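Local atomic coordinates of Csm3 (Thermoplasma volcanium, PDB entry 6AE2), a protein that forms part of the type III-A CRISPR-Cas effector complex and probably binds RNA, with a likely endonuclease role in antiviral defence. Residues A[192-195]-A[196-200]; A[102-105]-A[106-110]; A[89-93]-A[94-98]. One frame throughout, in Å; residues are numbered along the deposited sequence.

Contact 1: residues A[192-195]-A[196-200]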
loop_
_atom_site.group_PDB
_atom_site.type_symbol
_atom_site.label_atom_id
_atom_site.label_comp_id
_atom_site.label_asym_id
_atom_site.label_seq_id
_atom_site.Cartn_x
_atom_site.Cartn_y
_atom_site.Cartn_z
ATOM N N GLU A 192 15.507 -1.713 23.357
ATOM C CA GLU A 192 15.641 -0.604 22.417
ATOM C C GLU A 192 15.722 -1.103 20.979
ATOM O O GLU A 192 15.187 -0.465 20.064
ATOM C CB GLU A 192 16.872 0.234 22.764
ATOM C CG GLU A 192 16.648 1.240 23.881
ATOM C CD GLU A 192 15.586 2.269 23.540
ATOM O OE1 GLU A 192 15.710 2.928 22.486
ATOM O OE2 GLU A 192 14.628 2.418 24.327
ATOM N N MET A 193 16.383 -2.242 20.759
ATOM C CA MET A 193 16.520 -2.769 19.404
ATOM C C MET A 193 15.180 -3.249 18.861
ATOM O O MET A 193 14.828 -2.964 17.709
ATOM C CB MET A 193 17.545 -3.901 19.382
ATOM C CG MET A 193 18.966 -3.453 19.661
ATOM S SD MET A 193 20.126 -4.794 19.378
ATOM C CE MET A 193 20.021 -5.589 20.971
ATOM N N ILE A 194 14.424 -3.994 19.670
ATOM C CA ILE A 194 13.077 -4.392 19.269
ATOM C C ILE A 194 12.238 -3.159 18.963
ATOM O O ILE A 194 11.543 -3.095 17.941
ATOM C CB ILE A 194 12.424 -5.262 20.358
ATOM C CG1 ILE A 194 13.079 -6.643 20.410
ATOM C CG2 ILE A 194 10.923 -5.379 20.122
ATOM C CD1 ILE A 194 12.949 -7.320 21.758
ATOM N N LYS A 195 12.309 -2.152 19.838
ATOM C CA LYS A 195 11.537 -0.933 19.630
ATOM C C LYS A 195 11.926 -0.251 18.323
ATOM O O LYS A 195 11.054 0.159 17.547
ATOM C CB LYS A 195 11.726 0.017 20.813
ATOM C CG LYS A 195 11.435 1.473 20.498
ATOM C CD LYS A 195 11.461 2.325 21.757
ATOM C CE LYS A 195 11.130 3.778 21.452
ATOM N NZ LYS A 195 11.990 4.711 22.234
ATOM N N CYS A 196 13.229 -0.136 18.051
ATOM C CA CYS A 196 13.668 0.438 16.783
ATOM C C CYS A 196 13.133 -0.365 15.602
ATOM O O CYS A 196 12.790 0.201 14.558
ATOM C CB CYS A 196 15.193 0.506 16.740
ATOM S SG CYS A 196 15.880 0.842 15.104
ATOM N N LEU A 197 13.043 -1.687 15.754
ATOM C CA LEU A 197 12.481 -2.522 14.698
ATOM C C LEU A 197 10.979 -2.303 14.566
ATOM O O LEU A 197 10.453 -2.198 13.452
ATOM C CB LEU A 197 12.791 -3.993 14.977
ATOM C CG LEU A 197 12.251 -5.046 14.004
ATOM C CD1 LEU A 197 12.476 -4.644 12.550
ATOM C CD2 LEU A 197 12.873 -6.407 14.293
ATOM N N LYS A 198 10.273 -2.228 15.698
ATOM C CA LYS A 198 8.819 -2.107 15.662
ATOM C C LYS A 198 8.384 -0.806 14.998
ATOM O O LYS A 198 7.528 -0.810 14.104
ATOM C CB LYS A 198 8.245 -2.207 17.077
ATOM C CG LYS A 198 8.453 -3.553 17.759
ATOM C CD LYS A 198 7.221 -4.434 17.656
ATOM C CE LYS A 198 7.305 -5.613 18.615
ATOM N NZ LYS A 198 7.183 -5.183 20.036
ATOM N N THR A 199 8.961 0.325 15.422
ATOM C CA THR A 199 8.541 1.605 14.858
ATOM C C THR A 199 8.957 1.743 13.400
ATOM O O THR A 199 8.290 2.448 12.633
ATOM C CB THR A 199 9.097 2.774 15.675
ATOM O OG1 THR A 199 10.436 3.063 15.260
ATOM C CG2 THR A 199 9.077 2.459 17.158
ATOM N N GLY A 200 10.051 1.092 13.000
ATOM C CA GLY A 200 10.368 1.025 11.584
ATOM C C GLY A 200 9.273 0.334 10.793
ATOM O O GLY A 200 8.910 0.772 9.698
#
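K198 N donates to I194 O at 2.7 Å, and T199 N donates to K195 O at 3.0 Å. The second bond is nearly straight, with an angle of 177° at the hydrogen. Just before them on the same helix, C196 N reaches E192 O at 2.8 Å and L197 N reaches M193 O at 2.9 Å. Together they are four consecutive i to i+4 bonds, the regular pattern of an alpha-helix.

Side-chain contact along the helix is modest. I194 and K198 lie side by side and point the same way. The CG2 methyl of I194 lies against the lysine chain, 3.9 Å from K198 CG and 3.7 Å from K198 NZ. K198, an exposed residue, is bent at chi2 (-98°) and chi4, so its chain folds alongside the methyl. On another side of the helix, K195 CG and T199 CG2 are 4.2 Å apart. T199 packs on Y235 of the second subunit, and K195 NZ forms a long and weak ion pair with E236 OE2 of that subunit.

Helix 190-205 packs on the six-stranded antiparallel sheet of this RAMP protein. M193 touches I184 and L197 touches L182, both on strand 175-185. M193 also meets I104 and M108 of helix 104-109, while C196 and T199 meet L91 of helix 80-93.

Contact 2: residues A[102-105]-A[106-110]; sequences DDIV and SKMFG
D103 and S106 meet at the start of helix 104-109. S106 N donates to D103 OD1 at 3.2 Å, and S106 OG donates to D103 OD2 at 2.9 Å. Both donors lie well above the carboxylate plane. D103 CG is anti to the backbone N (chi1 -160°), which carries the carboxylate forward to the serine. This is an N-cap: the aspartate takes up an N-H of the first turn, where no earlier helical carbonyl is available. D103 is exposed, and so is K107, whose N bonds to D103 O while its side chain leads away.

The other side of the helix is buried. V105 O accepts from F109 N at 2.8 Å, and a weak second bond comes from M108 N. The same oxygen lies in the plane of the F109 ring, at its edge, 3.2 Å from CD1. V105 CG1 meets F109 CD1 at 4.2 Å, and I104 CG1 meets M108 CG at the same distance. V105 and F109 also pack on L91 of helix 80-93, and M108 and F109 on L125 of strand 125-132. The helix ends at F109; G110, the next residue, has positive phi, and its O accepts from R88 NH2.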
loop_
_atom_site.group_PDB
_atom_site.type_symbol
_atom_site.label_atom_id
_atom_site.label_comp_id
_atom_site.label_asym_id
_atom_site.label_seq_id
_atom_site.Cartn_x
_atom_site.Cartn_y
_atom_site.Cartn_z
ATOM N N ASP A 102 22.695 7.458 20.511
ATOM C CA ASP A 102 23.421 6.408 19.811
ATOM C C ASP A 102 22.767 6.064 18.476
ATOM O O ASP A 102 21.558 6.223 18.285
ATOM C CB ASP A 102 23.512 5.153 20.681
ATOM C CG ASP A 102 22.195 4.810 21.354
ATOM O OD1 ASP A 102 21.638 5.675 22.062
ATOM O OD2 ASP A 102 21.719 3.669 21.177
ATOM N N ASP A 103 23.594 5.579 17.549
ATOM C CA ASP A 103 23.136 5.177 16.220
ATOM C C ASP A 103 22.742 3.703 16.269
ATOM O O ASP A 103 23.459 2.811 15.807
ATOM C CB ASP A 103 24.216 5.445 15.179
ATOM C CG ASP A 103 23.663 5.521 13.769
ATOM O OD1 ASP A 103 22.458 5.249 13.582
ATOM O OD2 ASP A 103 24.437 5.853 12.846
ATOM N N ILE A 104 21.568 3.449 16.853
ATOM C CA ILE A 104 21.056 2.085 16.914
ATOM C C ILE A 104 20.670 1.596 15.524
ATOM O O ILE A 104 20.736 0.393 15.241
ATOM C CB ILE A 104 19.875 2.005 17.899
ATOM C CG1 ILE A 104 19.400 0.558 18.061
ATOM C CG2 ILE A 104 18.734 2.911 17.452
ATOM C CD1 ILE A 104 18.665 0.302 19.356
ATOM N N VAL A 105 20.272 2.510 14.636
ATOM C CA VAL A 105 19.946 2.131 13.264
ATOM C C VAL A 105 21.160 1.512 12.587
ATOM O O VAL A 105 21.086 0.416 12.017
ATOM C CB VAL A 105 19.424 3.350 12.480
ATOM C CG1 VAL A 105 19.417 3.064 10.985
ATOM C CG2 VAL A 105 18.037 3.739 12.963
ATOM N N SER A 106 22.300 2.204 12.649
ATOM C CA SER A 106 23.532 1.659 12.085
ATOM C C SER A 106 23.922 0.362 12.782
ATOM O O SER A 106 24.271 -0.627 12.127
ATOM C CB SER A 106 24.659 2.687 12.195
ATOM O OG SER A 106 24.711 3.535 11.060
ATOM N N LYS A 107 23.857 0.346 14.117
ATOM C CA LYS A 107 24.287 -0.830 14.866
ATOM C C LYS A 107 23.448 -2.057 14.530
ATOM O O LYS A 107 23.958 -3.183 14.556
ATOM C CB LYS A 107 24.232 -0.544 16.365
ATOM C CG LYS A 107 25.165 -1.413 17.193
ATOM C CD LYS A 107 26.584 -1.363 16.649
ATOM C CE LYS A 107 27.516 -2.259 17.447
ATOM N NZ LYS A 107 28.592 -1.481 18.120
ATOM N N MET A 108 22.169 -1.864 14.207
ATOM C CA MET A 108 21.291 -2.976 13.856
ATOM C C MET A 108 21.393 -3.325 12.373
ATOM O O MET A 108 21.717 -4.461 12.014
ATOM C CB MET A 108 19.844 -2.637 14.225
ATOM C CG MET A 108 19.479 -2.931 15.669
ATOM S SD MET A 108 17.697 -2.898 15.935
ATOM C CE MET A 108 17.184 -4.333 14.993
ATOM N N PHE A 109 21.121 -2.354 11.504
ATOM C CA PHE A 109 21.062 -2.598 10.069
ATOM C C PHE A 109 22.434 -2.616 9.405
ATOM O O PHE A 109 22.523 -2.953 8.220
ATOM C CB PHE A 109 20.171 -1.546 9.398
ATOM C CG PHE A 109 18.738 -1.577 9.864
ATOM C CD1 PHE A 109 18.378 -1.049 11.095
ATOM C CD2 PHE A 109 17.749 -2.133 9.069
ATOM C CE1 PHE A 109 17.063 -1.078 11.523
ATOM C CE2 PHE A 109 16.432 -2.164 9.491
ATOM C CZ PHE A 109 16.090 -1.636 10.719
ATOM N N GLY A 110 23.491 -2.268 10.123
ATOM C CA GLY A 110 24.832 -2.348 9.579
ATOM C C GLY A 110 25.391 -0.988 9.202
ATOM O O GLY A 110 24.668 -0.078 8.780
#

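Contact 3: residues A[89-93]-A[94-98]; sequences SLLEN and VDYKG
L91 and Y96 lie side by side and point the same way, one on the last turn of helix 80-93 and the other just beyond its end. The backbone between them resembles a Schellman motif. Y96 N donates to L91 O at 3.0 Å, a 6-to-1 bond with an angle of 163° at the hydrogen. D95 has positive phi (58°), a left-handed conformation that turns the chain away from the helix. D95 N lies 3.6 Å from E92 O, so the second bond of the full motif is not established. The apolar pair across the turn fits the motif well.

Y96 CG is anti to the backbone N (chi1 -168°). This lays the base of the tyrosine against one leucine branch. The ring then runs on away from the helix. It packs against I104 and V105 of helix 104-109, and against K195, C196 and T199 of helix 190-205. Y96 also touches E236 of the second subunit.

V94 follows directly on the helix. Its N donates to L90 O at 3.2 Å. Its two methyls come near different carbonyl oxygens, with CG1 3.4 Å from L90 O and CG2 3.3 Å from L91 O. V94 further packs on L203 of helix 190-205 and on W26 of the second subunit. E92 and D95 are exposed; E92 OE2 forms a salt bridge with R88 NE. Between L91 and Y96 the touching atom is the leucine CD2 methyl, which approaches the ring obliquely, 3.7 Å from Y96 CG.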
loop_
_atom_site.group_PDB
_atom_site.type_symbol
_atom_site.label_atom_id
_atom_site.label_comp_id
_atom_site.label_asym_id
_atom_site.label_seq_id
_atom_site.Cartn_x
_atom_site.Cartn_y
_atom_site.Cartn_z
ATOM N N SER A 89 15.724 3.111 5.341
ATOM C CA SER A 89 15.594 4.449 4.773
ATOM C C SER A 89 14.533 5.266 5.495
ATOM O O SER A 89 14.683 6.485 5.640
ATOM C CB SER A 89 15.271 4.358 3.283
ATOM O OG SER A 89 13.934 3.933 3.077
ATOM N N LEU A 90 13.462 4.617 5.963
ATOM C CA LEU A 90 12.410 5.338 6.672
ATOM C C LEU A 90 12.896 5.842 8.025
ATOM O O LEU A 90 12.547 6.954 8.442
ATOM C CB LEU A 90 11.185 4.442 6.844
ATOM C CG LEU A 90 10.384 4.149 5.574
ATOM C CD1 LEU A 90 9.614 2.853 5.723
ATOM C CD2 LEU A 90 9.444 5.296 5.257
ATOM N N LEU A 91 13.700 5.041 8.728
ATOM C CA LEU A 91 14.227 5.485 10.014
ATOM C C LEU A 91 15.250 6.598 9.832
ATOM O O LEU A 91 15.325 7.520 10.652
ATOM C CB LEU A 91 14.834 4.305 10.769
ATOM C CG LEU A 91 13.836 3.251 11.253
ATOM C CD1 LEU A 91 14.509 1.891 11.397
ATOM C CD2 LEU A 91 13.188 3.682 12.562
ATOM N N GLU A 92 16.042 6.534 8.761
ATOM C CA GLU A 92 16.975 7.613 8.466
ATOM C C GLU A 92 16.258 8.885 8.035
ATOM O O GLU A 92 16.825 9.975 8.162
ATOM C CB GLU A 92 17.965 7.172 7.387
ATOM C CG GLU A 92 18.934 6.099 7.851
ATOM C CD GLU A 92 19.587 5.359 6.701
ATOM O OE1 GLU A 92 18.940 5.209 5.643
ATOM O OE2 GLU A 92 20.749 4.924 6.857
ATOM N N ASN A 93 15.026 8.771 7.530
ATOM C CA ASN A 93 14.252 9.955 7.174
ATOM C C ASN A 93 13.689 10.645 8.410
ATOM O O ASN A 93 13.618 11.878 8.456
ATOM C CB ASN A 93 13.122 9.581 6.215
ATOM C CG ASN A 93 13.628 9.192 4.840
ATOM O OD1 ASN A 93 14.812 9.343 4.539
ATOM N ND2 ASN A 93 12.731 8.690 3.999
ATOM N N VAL A 94 13.280 9.868 9.420
ATOM C CA VAL A 94 12.761 10.440 10.658
ATOM C C VAL A 94 13.855 10.722 11.676
ATOM O O VAL A 94 13.552 11.196 12.781
ATOM C CB VAL A 94 11.701 9.523 11.301
ATOM C CG1 VAL A 94 10.637 9.145 10.279
ATOM C CG2 VAL A 94 12.358 8.285 11.901
ATOM N N ASP A 95 15.119 10.448 11.341
ATOM C CA ASP A 95 16.251 10.666 12.241
ATOM C C ASP A 95 16.062 9.886 13.544
ATOM O O ASP A 95 16.034 10.443 14.643
ATOM C CB ASP A 95 16.456 12.164 12.504
ATOM C CG ASP A 95 17.806 12.476 13.133
ATOM O OD1 ASP A 95 17.977 12.246 14.348
ATOM O OD2 ASP A 95 18.701 12.961 12.408
ATOM N N TYR A 96 15.914 8.569 13.401
ATOM C CA TYR A 96 15.752 7.712 14.569
ATOM C C TYR A 96 17.099 7.515 15.251
ATOM O O TYR A 96 18.065 7.068 14.625
ATOM C CB TYR A 96 15.150 6.363 14.181
ATOM C CG TYR A 96 14.684 5.551 15.374
ATOM C CD1 TYR A 96 15.572 4.757 16.089
ATOM C CD2 TYR A 96 13.357 5.581 15.788
ATOM C CE1 TYR A 96 15.155 4.020 17.181
ATOM C CE2 TYR A 96 12.931 4.844 16.879
ATOM C CZ TYR A 96 13.834 4.065 17.570
ATOM O OH TYR A 96 13.415 3.330 18.656
ATOM N N LYS A 97 17.159 7.858 16.532
ATOM C CA LYS A 97 18.305 7.573 17.377
ATOM C C LYS A 97 17.833 6.779 18.589
ATOM O O LYS A 97 16.640 6.744 18.908
ATOM C CB LYS A 97 19.019 8.862 17.816
ATOM C CG LYS A 97 19.081 9.941 16.741
ATOM C CD LYS A 97 20.386 10.729 16.828
ATOM C CE LYS A 97 20.151 12.222 16.648
ATOM N NZ LYS A 97 21.183 13.037 17.343
ATOM N N GLY A 98 18.780 6.128 19.257
ATOM C CA GLY A 98 18.458 5.245 20.357
ATOM C C GLY A 98 17.937 5.989 21.577
ATOM O O GLY A 98 17.538 7.153 21.530
#

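Overall arrangement
The three contacts lie on the same side of the chain centre, their centres about 10 to 11 Å apart. Contact 1 is the most buried and is regular mid-helix. Contacts 2 and 3 are partly buried: contact 2 takes in a whole short helix, contact 3 the end of a longer one. Contact 2 opens with a carboxylate cap, and contact 3 closes through backbone and apolar groups. Contact 3 is followed after three residues by contact 2. Y96 joins all three, lying between helices 104-109 and 190-205. C196 SG and V105 CG2 are 4.2 Å apart where contacts 1 and 2 meet. Contacts 1 and 3 both touch the second subunit; contact 2 does not.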